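Local coordinates for thermotoga maritima TmcAL (Thermotoga maritima, PDB 5Y0T), which belongs by family to the HIGH nucleotidyl transferases of the HUP clan and holds adenosine-5'-rp-alpha-thio-triphosphate in a pocket of its Rossmann-like fold, at residues 334-339 and 389-394; 68-73 and 80-85; 323-328 and 385-390; 362-367 and 415-420. One frame throughout, in Å; residues are numbered along the deposited sequence.

Interaction 1: 334-339 and 389-394; sequences PQYIRI and DLDVKA. With EDO (1,2-ethanediol), chain G.
Tyr336 and Asp391 tie the residue leading into strand 337-343 to helix 381-399 through one phenol-carboxylate hydrogen bond. Ahead of them on the chain, Gln335 turns its amide to other partners: NE2 donates to O2 of a 1,2-ethanediol molecule, probably from the crystallisation liquor, at 3.2 Å, and to the carbonyl of Gly333. At Tyr336, CG stands between the backbone N and the carbonyl carbon (chi1 50°), a placing that carries the ring over to the helix. Its OH donates to Asp391 OD2 across a very short 2.5 Å. OD2 lies at the ring edge, in the plane of the ring, while the carboxylate itself is turned 84° from that plane. Arg338 reaches the same oxygen indirectly: a water accepts from Arg338 NH1 at 2.8 Å and donates to Asp391 OD2 at 2.8 Å. Two donors thus grip OD2, and the nearby guanidinium would probably favour its negative charge. Asp391 OD1 is held separately by Val72 N, and Arg338 NH2 forms a salt bridge with Asp413. The contact is buried where strand 337-343, lying between strands 66-70 and 361-362, faces helix 381-399, with helix 72-75 packed against the same helix.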
loop_
_atom_site.group_PDB
_atom_site.type_symbol
_atom_site.label_atom_id
_atom_site.label_comp_id
_atom_site.label_asym_id
_atom_site.label_seq_id
_atom_site.Cartn_x
_atom_site.Cartn_y
_atom_site.Cartn_z
ATOM N N PRO A 334 5.935 17.159 -19.744
ATOM C CA PRO A 334 4.804 16.283 -20.089
ATOM C C PRO A 334 4.954 15.752 -21.501
ATOM O O PRO A 334 5.451 16.476 -22.371
ATOM C CB PRO A 334 3.584 17.215 -19.978
ATOM C CG PRO A 334 4.159 18.587 -20.263
ATOM C CD PRO A 334 5.512 18.556 -19.562
ATOM N N GLN A 335 4.607 14.487 -21.713
ATOM C CA GLN A 335 4.749 13.889 -23.028
ATOM C C GLN A 335 3.424 13.829 -23.799
ATOM O O GLN A 335 3.386 13.329 -24.918
ATOM C CB GLN A 335 5.373 12.491 -22.895
ATOM C CG GLN A 335 6.781 12.532 -22.265
ATOM C CD GLN A 335 7.759 13.380 -23.072
ATOM O OE1 GLN A 335 8.000 13.103 -24.239
ATOM N NE2 GLN A 335 8.327 14.422 -22.444
ATOM N N TYR A 336 2.335 14.332 -23.212
ATOM C CA TYR A 336 1.037 14.283 -23.904
ATOM C C TYR A 336 0.143 15.412 -23.412
ATOM O O TYR A 336 0.352 15.970 -22.327
ATOM C CB TYR A 336 0.310 12.922 -23.672
ATOM C CG TYR A 336 0.268 12.571 -22.198
ATOM C CD1 TYR A 336 -0.726 13.071 -21.361
ATOM C CD2 TYR A 336 1.273 11.795 -21.626
ATOM C CE1 TYR A 336 -0.727 12.791 -19.999
ATOM C CE2 TYR A 336 1.276 11.513 -20.276
ATOM C CZ TYR A 336 0.280 11.993 -19.466
ATOM O OH TYR A 336 0.325 11.703 -18.110
ATOM N N ILE A 337 -0.856 15.728 -24.213
ATOM C CA ILE A 337 -1.904 16.634 -23.794
ATOM C C ILE A 337 -3.171 15.820 -23.565
ATOM O O ILE A 337 -3.738 15.284 -24.514
ATOM C CB ILE A 337 -2.166 17.724 -24.850
ATOM C CG1 ILE A 337 -0.918 18.602 -25.018
ATOM C CG2 ILE A 337 -3.353 18.575 -24.412
ATOM C CD1 ILE A 337 -0.883 19.397 -26.336
ATOM N N ARG A 338 -3.619 15.737 -22.314
ATOM C CA ARG A 338 -4.828 14.970 -21.989
ATOM C C ARG A 338 -6.044 15.899 -22.009
ATOM O O ARG A 338 -6.077 16.867 -21.273
ATOM C CB ARG A 338 -4.701 14.294 -20.608
ATOM C CG ARG A 338 -6.024 13.677 -20.079
ATOM C CD ARG A 338 -6.300 12.291 -20.681
ATOM N NE ARG A 338 -7.573 11.734 -20.198
ATOM C CZ ARG A 338 -7.703 11.074 -19.051
ATOM N NH1 ARG A 338 -6.636 10.861 -18.283
ATOM N NH2 ARG A 338 -8.889 10.599 -18.686
ATOM N N ILE A 339 -7.040 15.593 -22.837
ATOM C CA ILE A 339 -8.265 16.391 -22.892
ATOM C C ILE A 339 -9.263 15.839 -21.886
ATOM O O ILE A 339 -9.675 14.694 -22.017
ATOM C CB ILE A 339 -8.942 16.350 -24.286
ATOM C CG1 ILE A 339 -7.969 16.711 -25.418
ATOM C CG2 ILE A 339 -10.220 17.211 -24.296
ATOM C CD1 ILE A 339 -7.267 18.008 -25.255
ATOM N N ASP A 389 0.500 6.320 -16.918
ATOM C CA ASP A 389 0.215 5.250 -15.964
ATOM C C ASP A 389 -0.009 5.825 -14.557
ATOM O O ASP A 389 -0.900 5.380 -13.819
ATOM C CB ASP A 389 1.356 4.231 -15.940
ATOM C CG ASP A 389 1.190 3.197 -14.826
ATOM O OD1 ASP A 389 0.351 2.287 -14.983
ATOM O OD2 ASP A 389 1.884 3.314 -13.790
ATOM N N LEU A 390 0.771 6.838 -14.202
ATOM C CA LEU A 390 0.581 7.522 -12.920
ATOM C C LEU A 390 -0.756 8.254 -12.879
ATOM O O LEU A 390 -1.480 8.183 -11.871
ATOM C CB LEU A 390 1.747 8.487 -12.652
ATOM C CG LEU A 390 1.625 9.352 -11.395
ATOM C CD1 LEU A 390 1.407 8.483 -10.130
ATOM C CD2 LEU A 390 2.829 10.245 -11.238
ATOM N N ASP A 391 -1.118 8.930 -13.974
ATOM C CA ASP A 391 -2.423 9.603 -14.032
ATOM C C ASP A 391 -3.583 8.622 -13.793
ATOM O O ASP A 391 -4.512 8.906 -13.028
ATOM C CB ASP A 391 -2.614 10.312 -15.384
ATOM C CG ASP A 391 -1.718 11.536 -15.541
ATOM O OD1 ASP A 391 -1.082 11.955 -14.544
ATOM O OD2 ASP A 391 -1.636 12.070 -16.674
ATOM N N VAL A 392 -3.504 7.462 -14.433
ATOM C CA VAL A 392 -4.534 6.411 -14.315
ATOM C C VAL A 392 -4.558 5.804 -12.909
ATOM O O VAL A 392 -5.626 5.598 -12.320
ATOM C CB VAL A 392 -4.297 5.299 -15.354
ATOM C CG1 VAL A 392 -5.206 4.083 -15.092
ATOM C CG2 VAL A 392 -4.528 5.851 -16.753
ATOM N N LYS A 393 -3.367 5.544 -12.376
ATOM C CA LYS A 393 -3.227 4.970 -11.042
ATOM C C LYS A 393 -3.824 5.907 -9.987
ATOM O O LYS A 393 -4.516 5.462 -9.061
ATOM C CB LYS A 393 -1.748 4.680 -10.746
ATOM C CG LYS A 393 -1.442 4.387 -9.279
ATOM C CD LYS A 393 -0.062 3.737 -9.100
ATOM C CE LYS A 393 1.084 4.662 -9.476
ATOM N NZ LYS A 393 2.420 3.968 -9.439
ATOM N N ALA A 394 -3.569 7.204 -10.127
ATOM C CA ALA A 394 -4.099 8.177 -9.177
ATOM C C ALA A 394 -5.625 8.174 -9.192
ATOM O O ALA A 394 -6.268 8.228 -8.140
ATOM C CB ALA A 394 -3.567 9.575 -9.479
HETATM C C1 EDO G . 8.344 15.822 -25.892
HETATM O O1 EDO G . 8.798 15.614 -27.244
HETATM C C2 EDO G . 9.348 16.696 -25.136
HETATM O O2 EDO G . 10.350 15.861 -24.508
HETATM O O HOH W 1 -4.210 12.228 -17.851
#

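Interaction 2: 68-73 and 80-85; sequences LELPVV and GGFAFG
Leu70 and Gly85 are the residues whose backbones come nearest here, with the CA atoms of Leu70 and Gly85 6.9 Å apart. The first segment runs from strand 66-70 through Pro71, at the N-cap position, into the short helix 72-75; the second is a turn and a half of helix 79-92, tied by i to i+4 bonds such as Gly85 N to Gly81 O. No hydrogen bond crosses between them, and Leu70 carries the contact by dividing its two methyl groups. CD1 lies against the helix backbone, 3.6 Å from Gly85 C, where the absence of a side chain lets the methyl approach the main chain closely. On the other branch, Leu70 CD2 lies 3.5 Å from Phe82 CE2 and 3.7 Å from Phe82 CD2, as the two side chains cross at about a right angle. In Phe82, CG lies anti to the backbone N (chi1 175°), which swings the ring off the flank of the helix and back towards the strand. Val36 and Ser38 of the adjoining strand pack on Leu70 as well, while Phe82 also rests on Tyr175 of helix 167-182, and both residues are buried. The side chain of Phe82 comes to about 5 Å from the bound adenosine-5'-rp-alpha-thio-triphosphate. A strand that runs parallel to its neighbour 32-38 and is followed by a helix packed on it, close to a bound nucleotide, fits the Rossmann-like alpha/beta fold of the HUP clan, and here it places this apolar packing close to the ligand.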
loop_
_atom_site.group_PDB
_atom_site.type_symbol
_atom_site.label_atom_id
_atom_site.label_comp_id
_atom_site.label_asym_id
_atom_site.label_seq_id
_atom_site.Cartn_x
_atom_site.Cartn_y
_atom_site.Cartn_z
ATOM N N LEU A 68 -7.681 20.679 -19.971
ATOM C CA LEU A 68 -6.588 19.710 -20.063
ATOM C C LEU A 68 -6.213 19.240 -18.673
ATOM O O LEU A 68 -6.333 20.001 -17.719
ATOM C CB LEU A 68 -5.362 20.338 -20.725
ATOM C CG LEU A 68 -5.654 21.226 -21.935
ATOM C CD1 LEU A 68 -4.373 21.911 -22.457
ATOM C CD2 LEU A 68 -6.303 20.399 -23.012
ATOM N N GLU A 69 -5.773 17.992 -18.536
ATOM C CA GLU A 69 -5.234 17.568 -17.247
ATOM C C GLU A 69 -3.749 17.916 -17.124
ATOM O O GLU A 69 -2.956 17.629 -18.023
ATOM C CB GLU A 69 -5.414 16.059 -17.019
ATOM C CG GLU A 69 -4.913 15.659 -15.636
ATOM C CD GLU A 69 -5.214 14.211 -15.257
ATOM O OE1 GLU A 69 -5.806 13.470 -16.080
ATOM O OE2 GLU A 69 -4.840 13.816 -14.131
ATOM N N LEU A 70 -3.385 18.552 -16.016
ATOM C CA LEU A 70 -1.979 18.703 -15.637
ATOM C C LEU A 70 -1.552 17.352 -15.070
ATOM O O LEU A 70 -2.113 16.912 -14.071
ATOM C CB LEU A 70 -1.815 19.823 -14.604
ATOM C CG LEU A 70 -0.416 20.042 -13.987
ATOM C CD1 LEU A 70 0.575 20.414 -15.077
ATOM C CD2 LEU A 70 -0.457 21.111 -12.914
ATOM N N PRO A 71 -0.597 16.661 -15.723
ATOM C CA PRO A 71 -0.284 15.307 -15.234
ATOM C C PRO A 71 0.105 15.274 -13.764
ATOM O O PRO A 71 0.720 16.225 -13.267
ATOM C CB PRO A 71 0.892 14.877 -16.130
ATOM C CG PRO A 71 0.551 15.561 -17.460
ATOM C CD PRO A 71 0.075 16.954 -17.000
ATOM N N VAL A 72 -0.262 14.191 -13.087
ATOM C CA VAL A 72 -0.031 14.031 -11.644
ATOM C C VAL A 72 1.403 14.344 -11.222
ATOM O O VAL A 72 1.635 14.931 -10.169
ATOM C CB VAL A 72 -0.370 12.590 -11.184
ATOM C CG1 VAL A 72 0.040 12.367 -9.721
ATOM C CG2 VAL A 72 -1.859 12.300 -11.399
ATOM N N VAL A 73 2.371 13.947 -12.041
ATOM C CA VAL A 73 3.758 14.134 -11.659
ATOM C C VAL A 73 4.099 15.627 -11.475
ATOM O O VAL A 73 5.010 15.957 -10.719
ATOM C CB VAL A 73 4.715 13.471 -12.700
ATOM C CG1 VAL A 73 4.588 14.150 -14.096
ATOM C CG2 VAL A 73 6.145 13.466 -12.182
ATOM N N GLY A 80 7.772 25.047 -8.278
ATOM C CA GLY A 80 8.669 24.970 -9.426
ATOM C C GLY A 80 8.258 23.900 -10.433
ATOM O O GLY A 80 8.125 24.163 -11.637
ATOM N N GLY A 81 8.053 22.680 -9.945
ATOM C CA GLY A 81 7.668 21.589 -10.816
ATOM C C GLY A 81 6.260 21.742 -11.357
ATOM O O GLY A 81 5.991 21.432 -12.520
ATOM N N PHE A 82 5.355 22.203 -10.499
ATOM C CA PHE A 82 3.957 22.433 -10.872
ATOM C C PHE A 82 3.892 23.431 -12.032
ATOM O O PHE A 82 3.244 23.191 -13.068
ATOM C CB PHE A 82 3.188 22.941 -9.638
ATOM C CG PHE A 82 1.758 23.340 -9.904
ATOM C CD1 PHE A 82 1.443 24.635 -10.311
ATOM C CD2 PHE A 82 0.725 22.444 -9.687
ATOM C CE1 PHE A 82 0.119 25.019 -10.519
ATOM C CE2 PHE A 82 -0.614 22.823 -9.907
ATOM C CZ PHE A 82 -0.907 24.116 -10.319
ATOM N N ALA A 83 4.594 24.541 -11.860
ATOM C CA ALA A 83 4.598 25.596 -12.860
ATOM C C ALA A 83 5.201 25.093 -14.158
ATOM O O ALA A 83 4.716 25.402 -15.240
ATOM C CB ALA A 83 5.370 26.816 -12.351
ATOM N N PHE A 84 6.264 24.310 -14.044
ATOM C CA PHE A 84 6.975 23.871 -15.233
ATOM C C PHE A 84 6.089 22.970 -16.077
ATOM O O PHE A 84 6.028 23.118 -17.293
ATOM C CB PHE A 84 8.257 23.137 -14.867
ATOM C CG PHE A 84 8.984 22.570 -16.058
ATOM C CD1 PHE A 84 9.678 23.408 -16.923
ATOM C CD2 PHE A 84 8.984 21.197 -16.301
ATOM C CE1 PHE A 84 10.365 22.892 -18.025
ATOM C CE2 PHE A 84 9.667 20.669 -17.395
ATOM C CZ PHE A 84 10.360 21.515 -18.255
ATOM N N GLY A 85 5.417 22.029 -15.419
ATOM C CA GLY A 85 4.483 21.156 -16.107
ATOM C C GLY A 85 3.347 21.933 -16.746
ATOM O O GLY A 85 2.989 21.697 -17.888
#

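Interaction 3: 323-328 and 385-390; sequences KEFVEK and LEQIDL
A helix-helix crossing in which one aromatic side chain does nearly all the work joins Phe325, on helix 323-332, to Glu386, Gln387 and Leu390, on helix 381-399. The axes of the two short helical segments stay 11.3 Å apart at closest approach and cross at -107°, a spacing bridged by the phenyl ring. Phe325 has CG anti to its own N (chi1 168°), which sends the ring outward from its helix. On one flank, CE1 lies 3.6 Å from Glu386 CB, and CD1 comes to 3.3 Å from Glu386 OE1, an oblique approach with ring and carboxylate planes 54° apart. The two side chains run antiparallel, one alongside the other, so the aliphatic base of the glutamate, as well as its carboxylate, touches the ring at CD1 and CE1. Helix 323-332 shortly precedes strand 337-343 in the chain, and helix 381-399 is the one that faces that strand. The ring's leading edge is directed at the helix backbone: Gln387 CA lies in its plane, 3.9 Å from Phe325 CZ, and Gln387 CG is 3.8 Å from Phe325 CE1. The amide beyond CG is occupied with other partners, OE1 accepting from Gln335 N and NE2 donating to Gly333 O. Farther round the edge, near the ring plane, Leu390 CD2 reaches Phe325 CE2 at 3.8 Å, with Val73 of helix 72-75 packed on both residues.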
loop_
_atom_site.group_PDB
_atom_site.type_symbol
_atom_site.label_atom_id
_atom_site.label_comp_id
_atom_site.label_asym_id
_atom_site.label_seq_id
_atom_site.Cartn_x
_atom_site.Cartn_y
_atom_site.Cartn_z
ATOM N N LYS A 323 12.816 9.273 -7.890
ATOM C CA LYS A 323 13.646 10.440 -8.173
ATOM C C LYS A 323 14.010 10.552 -9.647
ATOM O O LYS A 323 14.005 11.651 -10.213
ATOM C CB LYS A 323 14.908 10.414 -7.306
ATOM C CG LYS A 323 14.603 10.643 -5.823
ATOM C CD LYS A 323 15.865 10.635 -4.938
ATOM C CE LYS A 323 15.578 11.276 -3.572
ATOM N NZ LYS A 323 16.572 10.902 -2.516
ATOM N N GLU A 324 14.312 9.422 -10.278
ATOM C CA GLU A 324 14.696 9.434 -11.685
ATOM C C GLU A 324 13.528 9.857 -12.591
ATOM O O GLU A 324 13.709 10.599 -13.562
ATOM C CB GLU A 324 15.222 8.058 -12.107
ATOM C CG GLU A 324 15.655 8.002 -13.568
ATOM C CD GLU A 324 16.381 6.717 -13.923
ATOM O OE1 GLU A 324 16.593 5.877 -13.018
ATOM O OE2 GLU A 324 16.738 6.551 -15.109
ATOM N N PHE A 325 12.334 9.369 -12.269
ATOM C CA PHE A 325 11.119 9.680 -13.021
ATOM C C PHE A 325 10.788 11.176 -12.945
ATOM O O PHE A 325 10.476 11.811 -13.967
ATOM C CB PHE A 325 9.972 8.820 -12.483
ATOM C CG PHE A 325 8.608 9.226 -12.965
ATOM C CD1 PHE A 325 8.252 9.082 -14.294
ATOM C CD2 PHE A 325 7.664 9.697 -12.066
ATOM C CE1 PHE A 325 6.983 9.443 -14.734
ATOM C CE2 PHE A 325 6.392 10.051 -12.493
ATOM C CZ PHE A 325 6.047 9.921 -13.826
ATOM N N VAL A 326 10.880 11.756 -11.751
ATOM C CA VAL A 326 10.593 13.191 -11.614
ATOM C C VAL A 326 11.691 14.028 -12.286
ATOM O O VAL A 326 11.408 15.060 -12.905
ATOM C CB VAL A 326 10.433 13.612 -10.131
ATOM C CG1 VAL A 326 10.253 15.110 -10.012
ATOM C CG2 VAL A 326 9.243 12.912 -9.521
ATOM N N GLU A 327 12.936 13.570 -12.199
ATOM C CA GLU A 327 14.032 14.280 -12.846
ATOM C C GLU A 327 13.816 14.349 -14.361
ATOM O O GLU A 327 13.985 15.400 -14.970
ATOM C CB GLU A 327 15.374 13.617 -12.535
ATOM C CG GLU A 327 16.551 14.249 -13.279
ATOM C CD GLU A 327 16.842 15.661 -12.804
ATOM O OE1 GLU A 327 16.413 16.011 -11.678
ATOM O OE2 GLU A 327 17.497 16.419 -13.553
ATOM N N LYS A 328 13.458 13.226 -14.966
ATOM C CA LYS A 328 13.161 13.212 -16.394
ATOM C C LYS A 328 11.925 14.052 -16.731
ATOM O O LYS A 328 11.899 14.757 -17.747
ATOM C CB LYS A 328 12.957 11.779 -16.890
ATOM C CG LYS A 328 14.246 10.981 -17.055
ATOM C CD LYS A 328 13.981 9.663 -17.776
ATOM C CE LYS A 328 13.467 9.899 -19.199
ATOM N NZ LYS A 328 13.283 8.628 -19.975
ATOM N N LEU A 385 4.626 6.652 -21.186
ATOM C CA LEU A 385 3.920 5.544 -20.556
ATOM C C LEU A 385 3.932 5.647 -19.031
ATOM O O LEU A 385 2.905 5.412 -18.395
ATOM C CB LEU A 385 4.518 4.196 -21.003
ATOM C CG LEU A 385 4.266 3.849 -22.474
ATOM C CD1 LEU A 385 5.028 2.565 -22.890
ATOM C CD2 LEU A 385 2.779 3.707 -22.767
ATOM N N GLU A 386 5.077 5.999 -18.443
ATOM C CA GLU A 386 5.157 6.181 -16.987
ATOM C C GLU A 386 4.286 7.323 -16.489
ATOM O O GLU A 386 3.586 7.185 -15.475
ATOM C CB GLU A 386 6.619 6.395 -16.545
ATOM C CG GLU A 386 7.457 5.144 -16.791
ATOM C CD GLU A 386 8.905 5.257 -16.324
ATOM O OE1 GLU A 386 9.289 6.301 -15.764
ATOM O OE2 GLU A 386 9.662 4.286 -16.523
ATOM N N GLN A 387 4.299 8.444 -17.203
ATOM C CA GLN A 387 3.486 9.577 -16.801
ATOM C C GLN A 387 2.000 9.233 -16.830
ATOM O O GLN A 387 1.278 9.478 -15.855
ATOM C CB GLN A 387 3.771 10.798 -17.696
ATOM C CG GLN A 387 5.121 11.447 -17.436
ATOM C CD GLN A 387 5.413 12.625 -18.365
ATOM O OE1 GLN A 387 4.735 12.822 -19.375
ATOM N NE2 GLN A 387 6.420 13.419 -18.015
ATOM N N ILE A 388 1.529 8.652 -17.935
ATOM C CA ILE A 388 0.090 8.444 -18.072
ATOM C C ILE A 388 -0.380 7.286 -17.172
ATOM O O ILE A 388 -1.505 7.312 -16.661
ATOM C CB ILE A 388 -0.314 8.226 -19.556
ATOM C CG1 ILE A 388 -1.763 8.658 -19.790
ATOM C CG2 ILE A 388 -0.066 6.763 -20.025
ATOM C CD1 ILE A 388 -2.093 8.847 -21.282
ATOM N N ASP A 389 0.500 6.320 -16.918
ATOM C CA ASP A 389 0.215 5.250 -15.964
ATOM C C ASP A 389 -0.009 5.825 -14.557
ATOM O O ASP A 389 -0.900 5.380 -13.819
ATOM C CB ASP A 389 1.356 4.231 -15.940
ATOM C CG ASP A 389 1.190 3.197 -14.826
ATOM O OD1 ASP A 389 0.351 2.287 -14.983
ATOM O OD2 ASP A 389 1.884 3.314 -13.790
ATOM N N LEU A 390 0.771 6.838 -14.202
ATOM C CA LEU A 390 0.581 7.522 -12.920
ATOM C C LEU A 390 -0.756 8.254 -12.879
ATOM O O LEU A 390 -1.480 8.183 -11.871
ATOM C CB LEU A 390 1.747 8.487 -12.652
ATOM C CG LEU A 390 1.625 9.352 -11.395
ATOM C CD1 LEU A 390 1.407 8.483 -10.130
ATOM C CD2 LEU A 390 2.829 10.245 -11.238
#

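Interaction 4: 362-367 and 415-420; sequences VTNMSL and SIHPIF
Asn364 and His417 reach out together, one beside the other, yet their flat groups are turned 83° from each other. Asn364 OD1 comes up to the edge of the imidazole, in the ring plane, 3.9 Å from His417 NE2, too far for a direct hydrogen bond. A water, also in the plane of the ring, spans the gap: it donates to Asn364 OD1 at 3.3 Å and makes a 3.0 Å hydrogen bond with His417 NE2. A trans chi1 of -167° swings the Asn364 amide alongside the histidine; OD1 takes in addition a weak bond from Ser366 N. Next to this polar pair, the Pro418 ring leans on the main chain of the other segment, its CD 3.4 Å from Thr363 O and its CG 3.5 Å from the same oxygen. The side chains of Thr363 and Pro418 meet more loosely, Thr363 CB to Pro418 CG being 4.3 Å. Thr363 also packs on Ile339 and on Arg354 of helix 346-356. This is a surface packing of two connections beside one sheet: the loop leaving strand 361-362 and the run entering strand 419-421, both strands parallel neighbours of strand 337-343.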
loop_
_atom_site.group_PDB
_atom_site.type_symbol
_atom_site.label_atom_id
_atom_site.label_comp_id
_atom_site.label_asym_id
_atom_site.label_seq_id
_atom_site.Cartn_x
_atom_site.Cartn_y
_atom_site.Cartn_z
ATOM N N VAL A 362 -4.439 13.249 -26.377
ATOM C CA VAL A 362 -5.200 12.078 -25.953
ATOM C C VAL A 362 -6.620 12.512 -25.603
ATOM O O VAL A 362 -6.813 13.277 -24.666
ATOM C CB VAL A 362 -4.543 11.382 -24.727
ATOM C CG1 VAL A 362 -5.389 10.191 -24.251
ATOM C CG2 VAL A 362 -3.114 10.945 -25.056
ATOM N N THR A 363 -7.599 12.063 -26.381
ATOM C CA THR A 363 -9.017 12.269 -26.059
ATOM C C THR A 363 -9.568 10.942 -25.557
ATOM O O THR A 363 -10.100 10.832 -24.450
ATOM C CB THR A 363 -9.864 12.786 -27.271
ATOM O OG1 THR A 363 -9.515 12.071 -28.459
ATOM C CG2 THR A 363 -9.617 14.263 -27.508
ATOM N N ASN A 364 -9.444 9.934 -26.399
ATOM C CA ASN A 364 -9.946 8.608 -26.099
ATOM C C ASN A 364 -8.849 7.796 -25.420
ATOM O O ASN A 364 -7.915 7.322 -26.076
ATOM C CB ASN A 364 -10.395 7.953 -27.411
ATOM C CG ASN A 364 -11.219 6.699 -27.206
ATOM O OD1 ASN A 364 -11.132 6.039 -26.171
ATOM N ND2 ASN A 364 -12.015 6.344 -28.227
ATOM N N MET A 365 -8.997 7.572 -24.119
ATOM C CA MET A 365 -7.930 6.924 -23.352
ATOM C C MET A 365 -7.731 5.474 -23.791
ATOM O O MET A 365 -6.613 4.964 -23.776
ATOM C CB MET A 365 -8.224 7.000 -21.855
ATOM C CG MET A 365 -7.760 8.311 -21.192
ATOM S SD MET A 365 -5.969 8.529 -21.187
ATOM C CE MET A 365 -5.507 7.522 -19.764
ATOM N N SER A 366 -8.805 4.816 -24.220
ATOM C CA SER A 366 -8.693 3.434 -24.692
ATOM C C SER A 366 -7.754 3.334 -25.882
ATOM O O SER A 366 -7.289 2.251 -26.219
ATOM C CB SER A 366 -10.069 2.866 -25.067
ATOM O OG SER A 366 -10.884 2.729 -23.912
ATOM N N LEU A 367 -7.507 4.460 -26.542
ATOM C CA LEU A 367 -6.597 4.500 -27.679
ATOM C C LEU A 367 -5.193 5.049 -27.377
ATOM O O LEU A 367 -4.405 5.225 -28.308
ATOM C CB LEU A 367 -7.221 5.338 -28.806
ATOM C CG LEU A 367 -8.633 4.932 -29.252
ATOM C CD1 LEU A 367 -9.086 5.801 -30.429
ATOM C CD2 LEU A 367 -8.710 3.456 -29.603
ATOM N N SER A 415 -13.548 4.741 -18.642
ATOM C CA SER A 415 -15.006 4.661 -18.756
ATOM C C SER A 415 -15.651 6.031 -19.022
ATOM O O SER A 415 -16.712 6.106 -19.630
ATOM C CB SER A 415 -15.604 4.002 -17.505
ATOM O OG SER A 415 -15.519 4.852 -16.383
ATOM N N ILE A 416 -15.007 7.107 -18.572
ATOM C CA ILE A 416 -15.553 8.460 -18.723
ATOM C C ILE A 416 -14.841 9.177 -19.855
ATOM O O ILE A 416 -13.653 9.471 -19.750
ATOM C CB ILE A 416 -15.375 9.325 -17.446
ATOM C CG1 ILE A 416 -15.875 8.612 -16.174
ATOM C CG2 ILE A 416 -16.005 10.733 -17.640
ATOM C CD1 ILE A 416 -17.328 8.200 -16.178
ATOM N N HIS A 417 -15.548 9.471 -20.937
ATOM C CA HIS A 417 -14.928 10.214 -22.033
ATOM C C HIS A 417 -14.874 11.709 -21.683
ATOM O O HIS A 417 -15.528 12.135 -20.736
ATOM C CB HIS A 417 -15.690 9.938 -23.345
ATOM C CG HIS A 417 -15.474 8.543 -23.852
ATOM N ND1 HIS A 417 -16.348 7.510 -23.590
ATOM C CD2 HIS A 417 -14.437 7.996 -24.532
ATOM C CE1 HIS A 417 -15.876 6.391 -24.117
ATOM N NE2 HIS A 417 -14.719 6.660 -24.694
ATOM N N PRO A 418 -14.078 12.497 -22.426
ATOM C CA PRO A 418 -14.043 13.944 -22.173
ATOM C C PRO A 418 -15.434 14.530 -22.036
ATOM O O PRO A 418 -16.321 14.239 -22.855
ATOM C CB PRO A 418 -13.367 14.490 -23.432
ATOM C CG PRO A 418 -12.414 13.391 -23.821
ATOM C CD PRO A 418 -13.112 12.102 -23.472
ATOM N N ILE A 419 -15.634 15.341 -21.009
ATOM C CA ILE A 419 -16.924 16.005 -20.848
ATOM C C ILE A 419 -17.233 16.826 -22.096
ATOM O O ILE A 419 -16.350 17.498 -22.624
ATOM C CB ILE A 419 -16.940 16.930 -19.611
ATOM C CG1 ILE A 419 -16.439 16.185 -18.367
ATOM C CG2 ILE A 419 -18.332 17.582 -19.423
ATOM C CD1 ILE A 419 -17.144 14.856 -18.124
ATOM N N PHE A 420 -18.477 16.778 -22.567
ATOM C CA PHE A 420 -18.869 17.626 -23.702
ATOM C C PHE A 420 -20.174 18.382 -23.445
ATOM O O PHE A 420 -21.177 17.786 -23.052
ATOM C CB PHE A 420 -19.012 16.799 -24.990
ATOM C CG PHE A 420 -19.387 17.636 -26.193
ATOM C CD1 PHE A 420 -18.422 18.386 -26.858
ATOM C CD2 PHE A 420 -20.701 17.719 -26.614
ATOM C CE1 PHE A 420 -18.768 19.195 -27.945
ATOM C CE2 PHE A 420 -21.055 18.519 -27.704
ATOM C CZ PHE A 420 -20.085 19.254 -28.363
HETATM O O HOH W 2 -13.793 4.139 -26.010
#

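How the interactions relate
Strand 337-343 and helix 381-399 organise the set. Interaction 2 closes first along the chain; interactions 1 and 3 then end on the same helix, sharing Asp389 and Leu390, and interaction 4 alternates with both. Interactions 1, 2 and 4 reach one mixed sheet, in which strand 337-343 pairs with strands 66-70, 361-362 and 419-421. The centres of interactions 1 and 2, and of 1 and 3, are about 10 Å apart; those of interactions 3 and 4 are about 21 Å apart, touching through Ile388 and Met365. Later parts of the chain thus add strand 337-343 and its neighbours to the sheet beside strand 66-70, with helix 381-399 packed against strand 337-343.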